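Local structure of sensor protein (3BWL) at residues L50-S55 against W63-M68; G91-R96 against A120-I125; L107-F110 against E115-F118. The protein probably acts, through a PAS domain held in this chain, in a sensor histidine kinase that transfers a phosphoryl group from ATP to a protein histidine. One frame throughout, in Å; residues are numbered along the deposited sequence.

Interaction 1: residues L50-S55 against W63-M68; sequences LGYDES and WEFDLM. With I3A (1H-indole-3-carbaldehyde), chain F.
One face of the Tyr52 ring is met by the edge of Phe65, a T-shaped (edge-to-face) pair in the connecting segment that follows helix 44-50 of this PAS domain. The evidence is in the planes, 85° apart with the ring centroids 5.5 Å from each other. Phe65 CE1 makes the approach, lying 3.7 Å from Tyr52 CE2 and over the rim of the tyrosine ring rather than its middle. Both CB atoms point toward the opposite segment. Leu50 adds a looser apolar touch, CD1 to Phe65 CD1 at 4.5 Å. The chain leaves helix 44-50 at Gly51, whose positive phi makes it the C-prime residue of a Schellman motif, which is consistent with the turn that brings Tyr52 toward Phe65. Arg60 packs against both rings from the same loop. Asp66, which follows Phe65, belongs to the ligand pocket. Its carboxylate is divided between two tasks: OD1 closes an Asx turn with the backbone N of selenomethionine Met68 and also accepts from Leu92 N, while OD2 takes the indole N-H of 1H-indole-3-carbaldehyde, Asp66 OD2 to ligand N 2.7 Å at 164°.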
loop_
_atom_site.group_PDB
_atom_site.type_symbol
_atom_site.label_atom_id
_atom_site.label_comp_id
_atom_site.label_asym_id
_atom_site.label_seq_id
_atom_site.Cartn_x
_atom_site.Cartn_y
_atom_site.Cartn_z
ATOM N N LEU A 50 -10.127 -7.020 -10.634
ATOM C CA LEU A 50 -11.167 -8.080 -10.653
ATOM C C LEU A 50 -12.372 -7.773 -11.536
ATOM O O LEU A 50 -13.187 -8.647 -11.768
ATOM C CB LEU A 50 -11.600 -8.428 -9.220
ATOM C CG LEU A 50 -10.451 -9.006 -8.374
ATOM C CD1 LEU A 50 -11.030 -9.521 -7.063
ATOM C CD2 LEU A 50 -9.708 -10.125 -9.093
ATOM N N GLY A 51 -12.451 -6.544 -12.045
ATOM C CA GLY A 51 -13.558 -6.089 -12.929
ATOM C C GLY A 51 -14.871 -5.747 -12.240
ATOM O O GLY A 51 -15.939 -5.759 -12.867
ATOM N N TYR A 52 -14.820 -5.469 -10.946
ATOM C CA TYR A 52 -16.035 -5.132 -10.187
ATOM C C TYR A 52 -16.078 -3.667 -9.811
ATOM O O TYR A 52 -15.031 -3.034 -9.681
ATOM C CB TYR A 52 -16.058 -5.918 -8.880
ATOM C CG TYR A 52 -16.394 -7.364 -9.066
ATOM C CD1 TYR A 52 -17.702 -7.744 -9.329
ATOM C CD2 TYR A 52 -15.397 -8.343 -9.011
ATOM C CE1 TYR A 52 -18.029 -9.033 -9.504
ATOM C CE2 TYR A 52 -15.723 -9.678 -9.192
ATOM C CZ TYR A 52 -17.049 -9.994 -9.438
ATOM O OH TYR A 52 -17.446 -11.271 -9.645
ATOM N N ASP A 53 -17.288 -3.128 -9.666
ATOM C CA ASP A 53 -17.471 -1.822 -9.050
ATOM C C ASP A 53 -17.373 -2.064 -7.553
ATOM O O ASP A 53 -17.759 -3.134 -7.069
ATOM C CB ASP A 53 -18.857 -1.259 -9.382
ATOM C CG ASP A 53 -19.037 0.182 -8.915
ATOM O OD1 ASP A 53 -18.494 1.098 -9.574
ATOM O OD2 ASP A 53 -19.721 0.400 -7.891
ATOM N N GLU A 54 -16.910 -1.057 -6.823
ATOM C CA GLU A 54 -16.821 -1.118 -5.370
ATOM C C GLU A 54 -18.136 -1.598 -4.718
ATOM O O GLU A 54 -18.115 -2.363 -3.755
ATOM C CB GLU A 54 -16.419 0.262 -4.833
ATOM C CG GLU A 54 -16.241 0.319 -3.349
ATOM C CD GLU A 54 -15.873 1.701 -2.861
ATOM O OE1 GLU A 54 -16.737 2.612 -2.913
ATOM O OE2 GLU A 54 -14.725 1.874 -2.407
ATOM N N SER A 55 -19.263 -1.127 -5.253
ATOM C CA SER A 55 -20.582 -1.478 -4.725
ATOM C C SER A 55 -20.897 -2.982 -4.814
ATOM O O SER A 55 -21.770 -3.473 -4.072
ATOM C CB SER A 55 -21.688 -0.651 -5.404
ATOM O OG SER A 55 -21.873 -1.053 -6.756
ATOM N N TRP A 63 -14.282 -15.052 0.847
ATOM C CA TRP A 63 -14.317 -16.385 0.212
ATOM C C TRP A 63 -15.189 -16.381 -1.046
ATOM O O TRP A 63 -15.135 -17.341 -1.809
ATOM C CB TRP A 63 -14.832 -17.449 1.179
ATOM C CG TRP A 63 -16.154 -17.128 1.796
ATOM C CD1 TRP A 63 -17.379 -17.369 1.254
ATOM C CD2 TRP A 63 -16.391 -16.580 3.105
ATOM N NE1 TRP A 63 -18.365 -16.966 2.117
ATOM C CE2 TRP A 63 -17.787 -16.502 3.274
ATOM C CE3 TRP A 63 -15.558 -16.153 4.143
ATOM C CZ2 TRP A 63 -18.379 -16.022 4.451
ATOM C CZ3 TRP A 63 -16.153 -15.637 5.328
ATOM C CH2 TRP A 63 -17.546 -15.588 5.465
ATOM N N GLU A 64 -15.985 -15.319 -1.254
ATOM C CA GLU A 64 -16.802 -15.249 -2.479
ATOM C C GLU A 64 -15.935 -14.961 -3.702
ATOM O O GLU A 64 -16.357 -15.227 -4.848
ATOM C CB GLU A 64 -17.917 -14.190 -2.378
ATOM C CG GLU A 64 -18.877 -14.437 -1.238
ATOM C CD GLU A 64 -20.006 -13.409 -1.185
ATOM O OE1 GLU A 64 -20.775 -13.318 -2.170
ATOM O OE2 GLU A 64 -20.134 -12.710 -0.155
ATOM N N PHE A 65 -14.729 -14.428 -3.457
ATOM C CA PHE A 65 -13.810 -13.998 -4.513
ATOM C C PHE A 65 -12.576 -14.898 -4.662
ATOM O O PHE A 65 -11.983 -14.886 -5.692
ATOM C CB PHE A 65 -13.313 -12.563 -4.224
ATOM C CG PHE A 65 -14.416 -11.570 -4.250
ATOM C CD1 PHE A 65 -14.887 -11.082 -5.461
ATOM C CD2 PHE A 65 -15.054 -11.206 -3.065
ATOM C CE1 PHE A 65 -15.935 -10.196 -5.509
ATOM C CE2 PHE A 65 -16.123 -10.345 -3.092
ATOM C CZ PHE A 65 -16.558 -9.818 -4.313
ATOM N N ASP A 66 -12.158 -15.571 -3.582
ATOM C CA ASP A 66 -10.974 -16.424 -3.612
ATOM C C ASP A 66 -11.394 -17.877 -3.746
ATOM O O ASP A 66 -12.016 -18.441 -2.831
ATOM C CB ASP A 66 -10.167 -16.253 -2.319
ATOM C CG ASP A 66 -8.774 -16.835 -2.451
ATOM O OD1 ASP A 66 -8.586 -17.790 -3.269
ATOM O OD2 ASP A 66 -7.854 -16.345 -1.754
ATOM N N LEU A 67 -11.168 -18.430 -4.929
ATOM C CA LEU A 67 -11.482 -19.835 -5.242
ATOM C C LEU A 67 -10.721 -20.886 -4.453
ATOM O O LEU A 67 -11.085 -22.082 -4.512
ATOM C CB LEU A 67 -11.212 -20.081 -6.720
ATOM C CG LEU A 67 -12.072 -19.313 -7.732
ATOM C CD1 LEU A 67 -11.473 -19.463 -9.142
ATOM C CD2 LEU A 67 -13.535 -19.733 -7.730
HETATM N N MSE A 68 -9.675 -20.471 -3.744
HETATM C CA MSE A 68 -8.856 -21.377 -2.979
HETATM C C MSE A 68 -9.278 -21.474 -1.499
HETATM O O MSE A 68 -8.690 -22.263 -0.751
HETATM C CB MSE A 68 -7.385 -20.959 -3.104
HETATM C CG MSE A 68 -6.425 -22.107 -3.054
HETATM SE SE MSE A 68 -4.621 -21.452 -3.409
HETATM C CE MSE A 68 -4.537 -21.696 -5.294
HETATM O O I3A F . -7.904 -10.470 2.177
HETATM C "C3'" I3A F . -7.767 -11.056 1.108
HETATM C C3 I3A F . -7.751 -12.559 1.070
HETATM C C2 I3A F . -7.679 -13.240 -0.175
HETATM N N I3A F . -7.719 -14.560 0.207
HETATM C C8 I3A F . -7.834 -14.706 1.558
HETATM C C9 I3A F . -7.884 -13.450 2.155
HETATM C C4 I3A F . -7.979 -13.321 3.556
HETATM C C5 I3A F . -8.074 -14.493 4.353
HETATM C C6 I3A F . -8.061 -15.761 3.750
HETATM C C7 I3A F . -7.929 -15.862 2.351
#

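Interaction 2: residues G91-R96 against A120-I125; sequences GLYERR and AISRDI. With I3A (1H-indole-3-carbaldehyde), chain F.
Tyr93 and Ser122 meet across the concave side of the antiparallel PAS sheet, from strands 86-94 and 115-124, which are not neighbours: strand 100-112 runs between them, and the backbone of Tyr93 pairs with Met101 on it. Contact is therefore left to side chains whose CB atoms point toward the opposite segment. It rests on one hydrogen bond, Tyr93 OH to Ser122 OG at 2.7 Å, in which either hydroxyl could be the donor. Ser122 comes to the edge of the tyrosine ring, its CB in the ring plane and 3.6 Å from Tyr93 CE2. With OG anti to the carbonyl carbon (chi1 -54°), the serine hydroxyl is brought to the phenol oxygen. Both residues are buried, so the bond gives each hydroxyl a polar partner inside the domain. Farther out, Arg95 NH2 and Asp124 OD2 are 4.6 Å apart, opposite charges too distant for a salt bridge. On the outer side of the sheet Arg123 forms a salt bridge with Asp28 and another with Glu104 of the second subunit, placing strand 115-124 at the dimer interface. The inner side serves the ligand pocket. Ala120 CB lies 3.0 Å from the aldehyde O of 1H-indole-3-carbaldehyde, and Tyr93 OH is 3.2 Å from ligand C2.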
loop_
_atom_site.group_PDB
_atom_site.type_symbol
_atom_site.label_atom_id
_atom_site.label_comp_id
_atom_site.label_asym_id
_atom_site.label_seq_id
_atom_site.Cartn_x
_atom_site.Cartn_y
_atom_site.Cartn_z
ATOM N N GLY A 91 -3.523 -17.341 -2.981
ATOM C CA GLY A 91 -4.961 -17.373 -3.233
ATOM C C GLY A 91 -5.191 -17.365 -4.727
ATOM O O GLY A 91 -4.222 -17.294 -5.499
ATOM N N LEU A 92 -6.447 -17.429 -5.121
ATOM C CA LEU A 92 -6.797 -17.465 -6.542
ATOM C C LEU A 92 -8.101 -16.699 -6.759
ATOM O O LEU A 92 -9.197 -17.239 -6.533
ATOM C CB LEU A 92 -6.898 -18.925 -7.069
ATOM C CG LEU A 92 -7.290 -19.052 -8.538
ATOM C CD1 LEU A 92 -6.076 -18.747 -9.451
ATOM C CD2 LEU A 92 -7.781 -20.520 -8.778
ATOM N N TYR A 93 -7.991 -15.431 -7.152
ATOM C CA TYR A 93 -9.179 -14.611 -7.335
ATOM C C TYR A 93 -9.914 -14.973 -8.620
ATOM O O TYR A 93 -9.291 -15.305 -9.613
ATOM C CB TYR A 93 -8.817 -13.122 -7.388
ATOM C CG TYR A 93 -8.374 -12.547 -6.051
ATOM C CD1 TYR A 93 -9.151 -12.743 -4.900
ATOM C CD2 TYR A 93 -7.227 -11.765 -5.946
ATOM C CE1 TYR A 93 -8.764 -12.197 -3.683
ATOM C CE2 TYR A 93 -6.812 -11.199 -4.723
ATOM C CZ TYR A 93 -7.583 -11.446 -3.596
ATOM O OH TYR A 93 -7.195 -10.921 -2.396
ATOM N N GLU A 94 -11.229 -14.906 -8.544
ATOM C CA GLU A 94 -12.097 -15.052 -9.705
ATOM C C GLU A 94 -12.584 -13.674 -10.101
ATOM O O GLU A 94 -13.245 -12.970 -9.300
ATOM C CB GLU A 94 -13.287 -15.917 -9.339
ATOM C CG GLU A 94 -14.135 -16.312 -10.532
ATOM C CD GLU A 94 -15.250 -17.259 -10.111
ATOM O OE1 GLU A 94 -15.930 -16.981 -9.090
ATOM O OE2 GLU A 94 -15.439 -18.295 -10.775
ATOM N N ARG A 95 -12.236 -13.270 -11.318
ATOM C CA ARG A 95 -12.712 -12.016 -11.859
ATOM C C ARG A 95 -14.208 -12.081 -12.234
ATOM O O ARG A 95 -14.780 -13.191 -12.425
ATOM C CB ARG A 95 -11.904 -11.621 -13.100
ATOM C CG ARG A 95 -10.373 -11.504 -12.850
ATOM C CD ARG A 95 -9.805 -10.600 -13.933
ATOM N NE ARG A 95 -8.358 -10.467 -13.814
ATOM C CZ ARG A 95 -7.464 -11.375 -14.214
ATOM N NH1 ARG A 95 -7.851 -12.544 -14.733
ATOM N NH2 ARG A 95 -6.144 -11.128 -14.044
ATOM N N ARG A 96 -14.808 -10.898 -12.418
ATOM C CA ARG A 96 -16.218 -10.849 -12.851
ATOM C C ARG A 96 -16.484 -11.686 -14.098
ATOM O O ARG A 96 -17.511 -12.381 -14.196
ATOM C CB ARG A 96 -16.659 -9.424 -13.103
ATOM C CG ARG A 96 -18.190 -9.266 -13.135
ATOM C CD ARG A 96 -18.512 -7.761 -13.172
ATOM N NE ARG A 96 -19.924 -7.462 -12.948
ATOM C CZ ARG A 96 -20.866 -7.586 -13.884
ATOM N NH1 ARG A 96 -22.134 -7.280 -13.600
ATOM N NH2 ARG A 96 -20.546 -8.035 -15.100
ATOM N N ALA A 120 -4.970 -6.689 3.718
ATOM C CA ALA A 120 -4.461 -7.673 2.759
ATOM C C ALA A 120 -3.940 -6.976 1.519
ATOM O O ALA A 120 -4.638 -6.221 0.890
ATOM C CB ALA A 120 -5.544 -8.673 2.379
ATOM N N ILE A 121 -2.675 -7.210 1.226
ATOM C CA ILE A 121 -2.068 -6.723 -0.006
ATOM C C ILE A 121 -1.863 -7.949 -0.924
ATOM O O ILE A 121 -1.083 -8.869 -0.615
ATOM C CB ILE A 121 -0.705 -5.979 0.270
ATOM C CG1 ILE A 121 -0.811 -4.992 1.455
ATOM C CG2 ILE A 121 -0.190 -5.327 -0.996
ATOM C CD1 ILE A 121 -1.875 -3.915 1.362
ATOM N N SER A 122 -2.572 -7.970 -2.037
ATOM C CA SER A 122 -2.508 -9.110 -2.995
ATOM C C SER A 122 -1.666 -8.761 -4.214
ATOM O O SER A 122 -1.895 -7.724 -4.870
ATOM C CB SER A 122 -3.921 -9.529 -3.418
ATOM O OG SER A 122 -4.739 -9.804 -2.258
ATOM N N ARG A 123 -0.674 -9.601 -4.476
ATOM C CA ARG A 123 0.233 -9.417 -5.602
ATOM C C ARG A 123 -0.028 -10.500 -6.659
ATOM O O ARG A 123 0.030 -11.683 -6.352
ATOM C CB ARG A 123 1.701 -9.441 -5.167
ATOM C CG ARG A 123 2.560 -9.232 -6.354
ATOM C CD ARG A 123 3.944 -8.836 -6.011
ATOM N NE ARG A 123 3.941 -7.530 -5.328
ATOM C CZ ARG A 123 5.073 -6.941 -4.961
ATOM N NH1 ARG A 123 6.237 -7.565 -5.250
ATOM N NH2 ARG A 123 5.043 -5.769 -4.333
ATOM N N ASP A 124 -0.299 -10.077 -7.891
ATOM C CA ASP A 124 -0.485 -10.984 -9.007
ATOM C C ASP A 124 0.811 -11.798 -9.227
ATOM O O ASP A 124 1.917 -11.239 -9.344
ATOM C CB ASP A 124 -0.830 -10.163 -10.268
ATOM C CG ASP A 124 -1.359 -11.011 -11.421
ATOM O OD1 ASP A 124 -1.214 -12.258 -11.434
ATOM O OD2 ASP A 124 -1.973 -10.411 -12.336
ATOM N N ILE A 125 0.675 -13.116 -9.215
ATOM C CA ILE A 125 1.797 -13.984 -9.473
ATOM C C ILE A 125 1.568 -14.815 -10.748
ATOM O O ILE A 125 2.097 -15.929 -10.853
ATOM C CB ILE A 125 2.152 -14.859 -8.215
ATOM C CG1 ILE A 125 0.987 -15.772 -7.852
ATOM C CG2 ILE A 125 2.599 -13.932 -7.063
ATOM C CD1 ILE A 125 1.179 -16.613 -6.556
HETATM O O I3A F . -7.904 -10.470 2.177
HETATM C "C3'" I3A F . -7.767 -11.056 1.108
HETATM C C3 I3A F . -7.751 -12.559 1.070
HETATM C C2 I3A F . -7.679 -13.240 -0.175
HETATM N N I3A F . -7.719 -14.560 0.207
HETATM C C8 I3A F . -7.834 -14.706 1.558
HETATM C C9 I3A F . -7.884 -13.450 2.155
HETATM C C4 I3A F . -7.979 -13.321 3.556
HETATM C C5 I3A F . -8.074 -14.493 4.353
HETATM C C6 I3A F . -8.061 -15.761 3.750
HETATM C C7 I3A F . -7.929 -15.862 2.351
#

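Interaction 3: residues L107-F110 against E115-F118; sequences LLRF and EDRF
Arg109 and Asp116 both extend away from their own backbone N (chi1 180° in Arg109), and a bend at chi3 of the arginine, in the conformer described here, lets guanidinium and carboxylate meet side-on. Two nitrogens grip two oxygens: Arg109 NE to Asp116 OD1 is 2.8 Å, and Arg109 NH2 to Asp116 OD2 is 2.6 Å. Each oxygen uses its syn lone pair, and the planes lie only 10° apart, a nearly flat, bidentate salt bridge. Phe118 CZ lies over the centre of one guanidinium face, 3.4 Å from Arg109 CZ, the ring tilted rather than stacked flat. Farther back, Arg109 CG makes a CH-pi contact over the phenylalanine face, its distance to the ring centroid being 4.2 Å. Replacing Asp116 by an alanine would probably leave Arg109 NE and NH2 without their carboxylate, with the bond from Arg109 NH1 to Phe81 O remaining to hold the guanidinium. Leu107 CD1 reaches Phe118 CB at 3.8 Å, while Leu107 also touches the bound indole. In the backbone, Phe110 N to Arg117 O (2.9 Å) and Arg117 N to Phe110 O (3.0 Å) form a hydrogen-bonded pair. This pairing, with strand axes at 175°, identifies the antiparallel hairpin of strands 100-112 and 115-124 in the PAS sheet.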
loop_
_atom_site.group_PDB
_atom_site.type_symbol
_atom_site.label_atom_id
_atom_site.label_comp_id
_atom_site.label_asym_id
_atom_site.label_seq_id
_atom_site.Cartn_x
_atom_site.Cartn_y
_atom_site.Cartn_z
ATOM N N LEU A 107 -1.021 -10.758 4.469
ATOM C CA LEU A 107 -2.104 -10.401 5.326
ATOM C C LEU A 107 -1.599 -9.979 6.713
ATOM O O LEU A 107 -0.700 -10.616 7.283
ATOM C CB LEU A 107 -3.035 -11.610 5.461
ATOM C CG LEU A 107 -4.317 -11.494 6.290
ATOM C CD1 LEU A 107 -5.262 -10.532 5.601
ATOM C CD2 LEU A 107 -5.005 -12.846 6.352
ATOM N N LEU A 108 -2.215 -8.927 7.249
ATOM C CA LEU A 108 -1.846 -8.362 8.551
ATOM C C LEU A 108 -3.074 -8.263 9.432
ATOM O O LEU A 108 -4.102 -7.795 8.966
ATOM C CB LEU A 108 -1.314 -6.923 8.332
ATOM C CG LEU A 108 -1.110 -6.060 9.585
ATOM C CD1 LEU A 108 -0.015 -6.626 10.553
ATOM C CD2 LEU A 108 -0.795 -4.618 9.225
ATOM N N ARG A 109 -2.994 -8.682 10.705
ATOM C CA ARG A 109 -4.062 -8.386 11.657
ATOM C C ARG A 109 -3.571 -7.167 12.428
ATOM O O ARG A 109 -2.416 -7.152 12.876
ATOM C CB ARG A 109 -4.286 -9.555 12.655
ATOM C CG ARG A 109 -5.410 -9.235 13.666
ATOM C CD ARG A 109 -5.867 -10.461 14.490
ATOM N NE ARG A 109 -7.314 -10.401 14.689
ATOM C CZ ARG A 109 -8.125 -11.448 14.849
ATOM N NH1 ARG A 109 -7.654 -12.689 14.887
ATOM N NH2 ARG A 109 -9.425 -11.239 14.982
ATOM N N PHE A 110 -4.414 -6.146 12.567
ATOM C CA PHE A 110 -3.980 -4.933 13.296
ATOM C C PHE A 110 -5.149 -4.134 13.789
ATOM O O PHE A 110 -6.305 -4.419 13.448
ATOM C CB PHE A 110 -3.030 -4.076 12.453
ATOM C CG PHE A 110 -3.711 -3.224 11.380
ATOM C CD1 PHE A 110 -3.344 -1.890 11.224
ATOM C CD2 PHE A 110 -4.684 -3.746 10.534
ATOM C CE1 PHE A 110 -3.922 -1.114 10.214
ATOM C CE2 PHE A 110 -5.271 -2.967 9.530
ATOM C CZ PHE A 110 -4.880 -1.663 9.382
ATOM N N GLU A 115 -10.530 -0.639 15.839
ATOM C CA GLU A 115 -11.262 -1.819 15.357
ATOM C C GLU A 115 -10.324 -2.961 15.032
ATOM O O GLU A 115 -9.197 -2.717 14.596
ATOM C CB GLU A 115 -12.043 -1.473 14.093
ATOM C CG GLU A 115 -13.124 -0.424 14.342
ATOM C CD GLU A 115 -14.392 -1.058 14.831
ATOM O OE1 GLU A 115 -14.426 -1.512 15.994
ATOM O OE2 GLU A 115 -15.355 -1.134 14.038
ATOM N N ASP A 116 -10.804 -4.189 15.234
ATOM C CA ASP A 116 -10.020 -5.384 14.943
ATOM C C ASP A 116 -10.152 -5.603 13.435
ATOM O O ASP A 116 -11.228 -5.940 12.940
ATOM C CB ASP A 116 -10.565 -6.587 15.748
ATOM C CG ASP A 116 -9.796 -7.901 15.479
ATOM O OD1 ASP A 116 -8.570 -7.902 15.178
ATOM O OD2 ASP A 116 -10.444 -8.966 15.590
ATOM N N ARG A 117 -9.071 -5.382 12.695
ATOM C CA ARG A 117 -9.158 -5.476 11.215
ATOM C C ARG A 117 -8.014 -6.281 10.626
ATOM O O ARG A 117 -6.999 -6.488 11.281
ATOM C CB ARG A 117 -9.161 -4.076 10.570
ATOM C CG ARG A 117 -10.438 -3.257 10.876
ATOM C CD ARG A 117 -11.651 -3.893 10.199
ATOM N NE ARG A 117 -12.882 -3.141 10.414
ATOM C CZ ARG A 117 -13.774 -3.432 11.356
ATOM N NH1 ARG A 117 -13.563 -4.430 12.211
ATOM N NH2 ARG A 117 -14.884 -2.707 11.464
ATOM N N PHE A 118 -8.187 -6.710 9.377
ATOM C CA PHE A 118 -7.113 -7.329 8.620
ATOM C C PHE A 118 -6.871 -6.488 7.353
ATOM O O PHE A 118 -7.820 -6.073 6.690
ATOM C CB PHE A 118 -7.488 -8.746 8.170
ATOM C CG PHE A 118 -7.573 -9.724 9.307
ATOM C CD1 PHE A 118 -6.506 -10.570 9.561
ATOM C CD2 PHE A 118 -8.696 -9.763 10.141
ATOM C CE1 PHE A 118 -6.545 -11.474 10.630
ATOM C CE2 PHE A 118 -8.758 -10.686 11.250
ATOM C CZ PHE A 118 -7.678 -11.529 11.464
HETATM O O HOH W 1 -6.618 -6.554 15.787
#

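In the fold
Interactions 1 and 2 are buried contacts of side chains only; interaction 3 is partly buried and the one with backbone pairing between its segments. Their chemistry follows: ring packing in the connecting loop, a hydroxyl pair across the sheet's inner side, and a salt bridge beside main-chain pairing in the hairpin. Interactions 1 and 2 touch directly, since Leu67 N lies 2.8 Å from Leu92 O and Leu50 O is 2.8 Å from Arg96 N, probable hydrogen bonds, the first from the loop to strand 86-94, the second from the end of helix 44-50 to the turn after that strand. Interactions 2 and 3 share strand 115-124 and meet where Ala120 CB approaches Leu107 CD1 at 3.7 Å. Interactions 1 and 3 do not touch.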